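Local coordinates for P450 epoxidase (Sorangium cellulosum, PDB 1Q5D), which belongs to the cytochrome P450 family, binding haem and holding a second ligand, EPB, in a pocket of its mainly helical fold, at residues F20-A25 and F397-A402; N299-G304 and L328-A333. One frame throughout, in Å; residues are numbered along the deposited sequence.

Contact 1 of 2, residues F20-A25 and F397-A402; sequences FAPGYA and FGYHPA. With EPB (7,11-dihydroxy-8,8,10,12,16-pentamethyl-3-[1-methyl-2-(2-methyl-thiazol-4-yl)vinyl]-4,17-dioxabicyclo[14.1.0]heptadecane-5,9-dione), chain C.
Phe20 and Tyr399 bury more surface than any other residues of this contact, and each lays its ring along the other's segment without a hydrogen bond being made between the two. The Tyr399 ring comes up to the Phe20 carbonyl, its CE2 lying 3.3 Å from Phe20 O, and runs on until its hydroxyl reaches Pro22, where OH is 3.7 Å from CA. Phe20 heads the other way. With CG anti to the carbonyl carbon (chi1 -62°), its ring extends along the chain past Tyr399, and the CE2 corner meets Pro401 CA edge-on at 3.9 Å.

Between these two rings and the third large contributor, Ala25, segment 20-25 doubles back through a type II beta turn from Ala21 to Tyr24, with Gly23 in its third position. This is the N-terminal loop ahead of helix 29-38, resting on the connection between strands 396-397 and 406-412; in cytochromes P450 the tip of that C-terminal sheet characteristically reaches the ligand pocket. Past the turn, Ala25 points its methyl group at Phe397, CB to CB 3.9 Å, and its carbonyl O stands over one face of the Phe397 ring, offset toward the rim. Arg404 NE hydrogen-bonds the same Ala25 O, while the nearby Gly398 O is taken by Arg302 NH2.

On the pocket side, Ala402 N donates to His400 ND1 over 2.9 Å, almost straight at 163° and in the plane of the imidazole. That bond holds the ring's rotation next to Ala402, whose CB lies 3.3 Å from O12 of EPB.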
loop_
_atom_site.group_PDB
_atom_site.type_symbol
_atom_site.label_atom_id
_atom_site.label_comp_id
_atom_site.label_asym_id
_atom_site.label_seq_id
_atom_site.Cartn_x
_atom_site.Cartn_y
_atom_site.Cartn_z
ATOM N N PHE A 20 -4.663 10.805 14.249
ATOM C CA PHE A 20 -5.573 11.632 13.440
ATOM C C PHE A 20 -5.512 13.119 13.784
ATOM O O PHE A 20 -6.251 13.926 13.215
ATOM C CB PHE A 20 -7.024 11.119 13.506
ATOM C CG PHE A 20 -7.179 9.739 12.954
ATOM C CD1 PHE A 20 -7.181 8.642 13.790
ATOM C CD2 PHE A 20 -7.250 9.537 11.586
ATOM C CE1 PHE A 20 -7.298 7.352 13.273
ATOM C CE2 PHE A 20 -7.353 8.258 11.068
ATOM C CZ PHE A 20 -7.379 7.163 11.922
ATOM N N ALA A 21 -4.611 13.485 14.686
ATOM C CA ALA A 21 -4.381 14.891 15.002
ATOM C C ALA A 21 -3.859 15.619 13.777
ATOM O O ALA A 21 -3.071 15.059 13.001
ATOM C CB ALA A 21 -3.389 15.029 16.140
ATOM N N PRO A 22 -4.305 16.854 13.582
ATOM C CA PRO A 22 -3.743 17.718 12.542
ATOM C C PRO A 22 -2.239 17.758 12.699
ATOM O O PRO A 22 -1.739 17.833 13.823
ATOM C CB PRO A 22 -4.340 19.100 12.862
ATOM C CG PRO A 22 -5.598 18.804 13.605
ATOM C CD PRO A 22 -5.408 17.498 14.323
ATOM N N GLY A 23 -1.518 17.685 11.584
ATOM C CA GLY A 23 -0.073 17.653 11.633
ATOM C C GLY A 23 0.589 16.285 11.698
ATOM O O GLY A 23 1.765 16.172 11.342
ATOM N N TYR A 24 -0.138 15.257 12.152
ATOM C CA TYR A 24 0.465 13.945 12.369
ATOM C C TYR A 24 0.912 13.322 11.054
ATOM O O TYR A 24 2.062 12.912 10.921
ATOM C CB TYR A 24 -0.468 12.997 13.135
ATOM C CG TYR A 24 0.050 11.573 13.297
ATOM C CD1 TYR A 24 0.695 11.168 14.470
ATOM C CD2 TYR A 24 -0.126 10.627 12.291
ATOM C CE1 TYR A 24 1.154 9.868 14.624
ATOM C CE2 TYR A 24 0.323 9.334 12.433
ATOM C CZ TYR A 24 0.962 8.952 13.595
ATOM O OH TYR A 24 1.412 7.657 13.727
ATOM N N ALA A 25 0.008 13.263 10.084
ATOM C CA ALA A 25 0.368 12.753 8.748
ATOM C C ALA A 25 1.614 13.457 8.196
ATOM O O ALA A 25 2.547 12.802 7.735
ATOM C CB ALA A 25 -0.791 12.887 7.788
ATOM N N PHE A 397 -1.729 17.358 3.460
ATOM C CA PHE A 397 -1.997 15.988 3.897
ATOM C C PHE A 397 -3.460 15.861 4.338
ATOM O O PHE A 397 -4.083 16.867 4.708
ATOM C CB PHE A 397 -1.051 15.595 5.039
ATOM C CG PHE A 397 0.378 15.340 4.593
ATOM C CD1 PHE A 397 0.797 14.062 4.260
ATOM C CD2 PHE A 397 1.284 16.377 4.496
ATOM C CE1 PHE A 397 2.103 13.824 3.828
ATOM C CE2 PHE A 397 2.593 16.150 4.072
ATOM C CZ PHE A 397 3.001 14.874 3.742
ATOM N N GLY A 398 -3.999 14.641 4.313
ATOM C CA GLY A 398 -5.376 14.409 4.735
ATOM C C GLY A 398 -5.499 13.495 5.935
ATOM O O GLY A 398 -4.569 13.401 6.743
ATOM N N TYR A 399 -6.630 12.801 6.036
ATOM C CA TYR A 399 -6.950 11.959 7.192
ATOM C C TYR A 399 -7.407 10.551 6.788
ATOM O O TYR A 399 -8.294 9.970 7.426
ATOM C CB TYR A 399 -8.057 12.614 8.036
ATOM C CG TYR A 399 -7.692 13.960 8.599
ATOM C CD1 TYR A 399 -8.179 15.137 8.027
ATOM C CD2 TYR A 399 -6.865 14.064 9.698
ATOM C CE1 TYR A 399 -7.835 16.374 8.541
ATOM C CE2 TYR A 399 -6.515 15.296 10.216
ATOM C CZ TYR A 399 -7.008 16.438 9.646
ATOM O OH TYR A 399 -6.646 17.648 10.184
ATOM N N HIS A 400 -6.842 10.014 5.716
ATOM C CA HIS A 400 -7.092 8.622 5.327
ATOM C C HIS A 400 -6.792 7.697 6.515
ATOM O O HIS A 400 -5.776 7.865 7.192
ATOM C CB HIS A 400 -6.209 8.255 4.118
ATOM C CG HIS A 400 -6.554 6.947 3.484
ATOM N ND1 HIS A 400 -6.383 5.744 4.130
ATOM C CD2 HIS A 400 -7.055 6.650 2.260
ATOM C CE1 HIS A 400 -6.761 4.761 3.334
ATOM N NE2 HIS A 400 -7.183 5.284 2.197
ATOM N N PRO A 401 -7.673 6.741 6.787
ATOM C CA PRO A 401 -7.521 5.876 7.964
ATOM C C PRO A 401 -6.266 5.011 7.943
ATOM O O PRO A 401 -5.807 4.588 9.014
ATOM C CB PRO A 401 -8.762 4.980 7.913
ATOM C CG PRO A 401 -9.232 5.042 6.506
ATOM C CD PRO A 401 -8.899 6.432 6.029
ATOM N N ALA A 402 -5.717 4.753 6.756
ATOM C CA ALA A 402 -4.538 3.885 6.656
ATOM C C ALA A 402 -3.251 4.601 6.248
ATOM O O ALA A 402 -2.156 4.137 6.553
ATOM C CB ALA A 402 -4.820 2.714 5.682
HETATM O O16 EPB C . -5.259 0.098 1.814
HETATM C C51 EPB C . -0.716 -0.527 3.291
HETATM O O41 EPB C . -0.742 -2.411 1.377
HETATM C C5 EPB C . -1.063 -1.808 2.624
HETATM C C4 EPB C . -2.143 -2.121 1.454
HETATM C C16 EPB C . -5.358 -0.677 2.691
HETATM O O1 EPB C . -5.043 -2.026 2.626
HETATM C C2 EPB C . -4.554 -2.709 1.329
HETATM C C3 EPB C . -3.074 -3.206 1.574
HETATM C C20 EPB C . -5.589 -3.897 1.178
HETATM C C21 EPB C . -6.965 -3.386 0.783
HETATM C C22 EPB C . -5.257 -5.207 1.368
HETATM C C23 EPB C . -6.040 -6.443 1.324
HETATM N N26 EPB C . -7.355 -6.419 1.754
HETATM C C25 EPB C . -7.923 -7.650 1.667
HETATM C C27 EPB C . -9.338 -7.818 2.062
HETATM C C24 EPB C . -5.608 -7.662 0.957
HETATM S S1 EPB C . -6.863 -8.816 1.108
HETATM C C15 EPB C . -5.881 -0.230 4.080
HETATM C C14 EPB C . -6.934 -1.211 4.768
HETATM O O14 EPB C . -7.923 -1.381 3.766
HETATM C C13 EPB C . -7.498 -0.762 6.228
HETATM C C29 EPB C . -8.279 0.588 6.060
HETATM C C30 EPB C . -8.536 -1.770 6.715
HETATM C C12 EPB C . -6.293 -0.514 7.299
HETATM O O12 EPB C . -6.125 0.625 7.840
HETATM C C11 EPB C . -5.248 -1.606 7.755
HETATM C C28 EPB C . -5.253 -1.531 9.301
HETATM C C10 EPB C . -4.067 -1.511 6.835
HETATM O O10 EPB C . -3.297 -0.305 7.130
HETATM C C9 EPB C . -3.241 -2.760 7.067
HETATM C C91 EPB C . -4.014 -3.927 6.670
HETATM C C8 EPB C . -2.047 -2.908 6.189
HETATM C C7 EPB C . -1.871 -1.812 5.060
HETATM C C6 EPB C . -1.812 -2.782 3.763
#

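Contact 2 of 2, residues N299-G304 and L328-A333; sequences NILRIG and LLIPSA. With EPB (7,11-dihydroxy-8,8,10,12,16-pentamethyl-3-[1-methyl-2-(2-methyl-thiazol-4-yl)vinyl]-4,17-dioxabicyclo[14.1.0]heptadecane-5,9-dione), chain C.
The loop that leaves helix 287-297, the helix with the ExxR motif of cytochromes P450, lines the ligand pocket on one flank and packs on Ile330 and Pro331 with the other. It begins with an Asx turn: Asn299 OD1 accepts from Leu301 N at 3.0 Å, the donor standing well above the carbonyl plane. A chi1 of -170° carries the Asn299 amide away from its own N and against Ile330, OD1 being 3.5 Å from CG2. Leu301 splits its two methyls, CD1 touching Ile330 CG1 and CD2 turned to the ligand, 3.2 Å from C51 of EPB. The Leu301 carbonyl is buried against the Pro331 ring, O to CG 3.0 Å, a tight approach, and finds no hydrogen-bond partner in the model.

Ile303 O is ringed by Leu329 CD1, Pro331 CD and Ile330 N, the last through a weak, bent bond (3.1 Å, 127°). Lacking a side chain, Gly304 brings its CA to 3.3 Å from Leu328 O in a nearly straight CA-H...O contact (168°), and its own O accepts from O10 of EPB at 2.9 Å. A water joins Asn299 N to Pro331 O.

Arg302 starts away from segment 328-333, and its NH1 hydrogen-bonds Pro19 O. Strand 325-329 lies between strands 304-309 and 49-52 in the mixed sheet, and Leu329, at the N-cap position, precedes helix 330-333; Leu328 leans on helix 55-62, Leu329 and Pro331 on helix 29-38, and Ile300 reaches across to helix 257-272.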
loop_
_atom_site.group_PDB
_atom_site.type_symbol
_atom_site.label_atom_id
_atom_site.label_comp_id
_atom_site.label_asym_id
_atom_site.label_seq_id
_atom_site.Cartn_x
_atom_site.Cartn_y
_atom_site.Cartn_z
ATOM N N ASN A 299 7.750 6.306 6.021
ATOM C CA ASN A 299 6.779 5.308 5.652
ATOM C C ASN A 299 5.404 5.932 5.475
ATOM O O ASN A 299 4.982 6.771 6.296
ATOM C CB ASN A 299 6.697 4.220 6.714
ATOM C CG ASN A 299 5.873 3.050 6.255
ATOM O OD1 ASN A 299 4.707 2.888 6.661
ATOM N ND2 ASN A 299 6.469 2.214 5.388
ATOM N N ILE A 300 4.720 5.513 4.413
ATOM C CA ILE A 300 3.414 6.071 4.044
ATOM C C ILE A 300 2.250 5.657 4.942
ATOM O O ILE A 300 1.142 6.233 4.834
ATOM C CB ILE A 300 3.039 5.670 2.587
ATOM C CG1 ILE A 300 2.903 4.145 2.484
ATOM C CG2 ILE A 300 4.009 6.300 1.574
ATOM C CD1 ILE A 300 2.265 3.606 1.174
ATOM N N LEU A 301 2.456 4.652 5.781
ATOM C CA LEU A 301 1.385 4.170 6.650
ATOM C C LEU A 301 1.214 5.104 7.845
ATOM O O LEU A 301 2.195 5.488 8.478
ATOM C CB LEU A 301 1.658 2.757 7.156
ATOM C CG LEU A 301 1.618 1.664 6.080
ATOM C CD1 LEU A 301 1.912 0.266 6.642
ATOM C CD2 LEU A 301 0.229 1.713 5.421
ATOM N N ARG A 302 -0.037 5.464 8.128
ATOM C CA ARG A 302 -0.380 6.321 9.283
ATOM C C ARG A 302 -0.073 5.623 10.595
ATOM O O ARG A 302 0.529 6.200 11.513
ATOM C CB ARG A 302 -1.881 6.637 9.248
ATOM C CG ARG A 302 -2.354 7.611 10.350
ATOM C CD ARG A 302 -3.804 8.069 10.159
ATOM N NE ARG A 302 -3.937 8.819 8.923
ATOM C CZ ARG A 302 -3.757 10.132 8.812
ATOM N NH1 ARG A 302 -3.458 10.875 9.879
ATOM N NH2 ARG A 302 -3.891 10.705 7.623
ATOM N N ILE A 303 -0.525 4.385 10.708
ATOM C CA ILE A 303 -0.260 3.586 11.896
ATOM C C ILE A 303 0.549 2.333 11.514
ATOM O O ILE A 303 1.700 2.178 11.927
ATOM C CB ILE A 303 -1.585 3.206 12.610
ATOM C CG1 ILE A 303 -2.459 4.460 12.802
ATOM C CG2 ILE A 303 -1.299 2.539 13.960
ATOM C CD1 ILE A 303 -3.890 4.290 12.334
ATOM N N GLY A 304 -0.047 1.443 10.731
ATOM C CA GLY A 304 0.649 0.255 10.270
ATOM C C GLY A 304 -0.284 -0.841 9.823
ATOM O O GLY A 304 -1.261 -0.598 9.112
ATOM N N LEU A 328 0.949 -3.005 14.461
ATOM C CA LEU A 328 2.391 -2.935 14.283
ATOM C C LEU A 328 2.675 -1.536 13.803
ATOM O O LEU A 328 2.276 -1.194 12.697
ATOM C CB LEU A 328 2.808 -3.947 13.206
ATOM C CG LEU A 328 2.931 -5.401 13.655
ATOM C CD1 LEU A 328 1.832 -5.842 14.605
ATOM C CD2 LEU A 328 3.037 -6.370 12.481
ATOM N N LEU A 329 3.317 -0.709 14.634
ATOM C CA LEU A 329 3.551 0.703 14.295
ATOM C C LEU A 329 4.720 0.873 13.327
ATOM O O LEU A 329 5.823 1.233 13.732
ATOM C CB LEU A 329 3.752 1.563 15.559
ATOM C CG LEU A 329 3.709 3.087 15.427
ATOM C CD1 LEU A 329 2.409 3.603 14.745
ATOM C CD2 LEU A 329 3.909 3.789 16.798
ATOM N N ILE A 330 4.450 0.658 12.037
ATOM C CA ILE A 330 5.501 0.592 11.020
ATOM C C ILE A 330 6.413 1.801 10.896
ATOM O O ILE A 330 7.622 1.630 10.844
ATOM C CB ILE A 330 4.919 0.216 9.625
ATOM C CG1 ILE A 330 4.168 -1.120 9.671
ATOM C CG2 ILE A 330 6.005 0.227 8.565
ATOM C CD1 ILE A 330 4.956 -2.287 10.171
ATOM N N PRO A 331 5.872 3.017 10.809
ATOM C CA PRO A 331 6.724 4.200 10.673
ATOM C C PRO A 331 7.636 4.379 11.880
ATOM O O PRO A 331 8.681 4.995 11.749
ATOM C CB PRO A 331 5.725 5.363 10.597
ATOM C CG PRO A 331 4.454 4.732 10.255
ATOM C CD PRO A 331 4.439 3.360 10.823
ATOM N N SER A 332 7.236 3.831 13.019
ATOM C CA SER A 332 8.042 3.896 14.232
ATOM C C SER A 332 9.163 2.857 14.214
ATOM O O SER A 332 10.334 3.180 14.419
ATOM C CB SER A 332 7.177 3.657 15.466
ATOM O OG SER A 332 7.997 3.671 16.643
ATOM N N ALA A 333 8.789 1.612 13.979
ATOM C CA ALA A 333 9.759 0.529 13.903
ATOM C C ALA A 333 10.852 0.881 12.884
ATOM O O ALA A 333 12.013 0.512 13.058
ATOM C CB ALA A 333 9.043 -0.782 13.518
HETATM O O16 EPB C . -5.259 0.098 1.814
HETATM C C51 EPB C . -0.716 -0.527 3.291
HETATM O O41 EPB C . -0.742 -2.411 1.377
HETATM C C5 EPB C . -1.063 -1.808 2.624
HETATM C C4 EPB C . -2.143 -2.121 1.454
HETATM C C16 EPB C . -5.358 -0.677 2.691
HETATM O O1 EPB C . -5.043 -2.026 2.626
HETATM C C2 EPB C . -4.554 -2.709 1.329
HETATM C C3 EPB C . -3.074 -3.206 1.574
HETATM C C20 EPB C . -5.589 -3.897 1.178
HETATM C C21 EPB C . -6.965 -3.386 0.783
HETATM C C22 EPB C . -5.257 -5.207 1.368
HETATM C C23 EPB C . -6.040 -6.443 1.324
HETATM N N26 EPB C . -7.355 -6.419 1.754
HETATM C C25 EPB C . -7.923 -7.650 1.667
HETATM C C27 EPB C . -9.338 -7.818 2.062
HETATM C C24 EPB C . -5.608 -7.662 0.957
HETATM S S1 EPB C . -6.863 -8.816 1.108
HETATM C C15 EPB C . -5.881 -0.230 4.080
HETATM C C14 EPB C . -6.934 -1.211 4.768
HETATM O O14 EPB C . -7.923 -1.381 3.766
HETATM C C13 EPB C . -7.498 -0.762 6.228
HETATM C C29 EPB C . -8.279 0.588 6.060
HETATM C C30 EPB C . -8.536 -1.770 6.715
HETATM C C12 EPB C . -6.293 -0.514 7.299
HETATM O O12 EPB C . -6.125 0.625 7.840
HETATM C C11 EPB C . -5.248 -1.606 7.755
HETATM C C28 EPB C . -5.253 -1.531 9.301
HETATM C C10 EPB C . -4.067 -1.511 6.835
HETATM O O10 EPB C . -3.297 -0.305 7.130
HETATM C C9 EPB C . -3.241 -2.760 7.067
HETATM C C91 EPB C . -4.014 -3.927 6.670
HETATM C C8 EPB C . -2.047 -2.908 6.189
HETATM C C7 EPB C . -1.871 -1.812 5.060
HETATM C C6 EPB C . -1.812 -2.782 3.763
HETATM O O HOH W 1 9.354 5.509 8.601
#

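How the contacts relate
Both segments of contact 2 fall within the 371 residues that separate those of contact 1, yet the centres are about 13 Å apart. Arg302 of contact 2 joins them: its NE probably hydrogen-bonds His400 O, and its backbone O probably hydrogen-bonds with Tyr24 OH, so it grips both segments of contact 1. Helix 29-38 begins shortly after segment 20-25 and covers part of segment 328-333. The N-terminal loop, the mixed sheet holding strands 304-309 and 325-329, and the sheet holding strands 396-397 and 406-412 thus meet in one corner of the fold. Leu301, Gly304 and Ala402 bring both contacts to the EPB pocket, and the side chain of Leu301 lies about 5 Å from the haem.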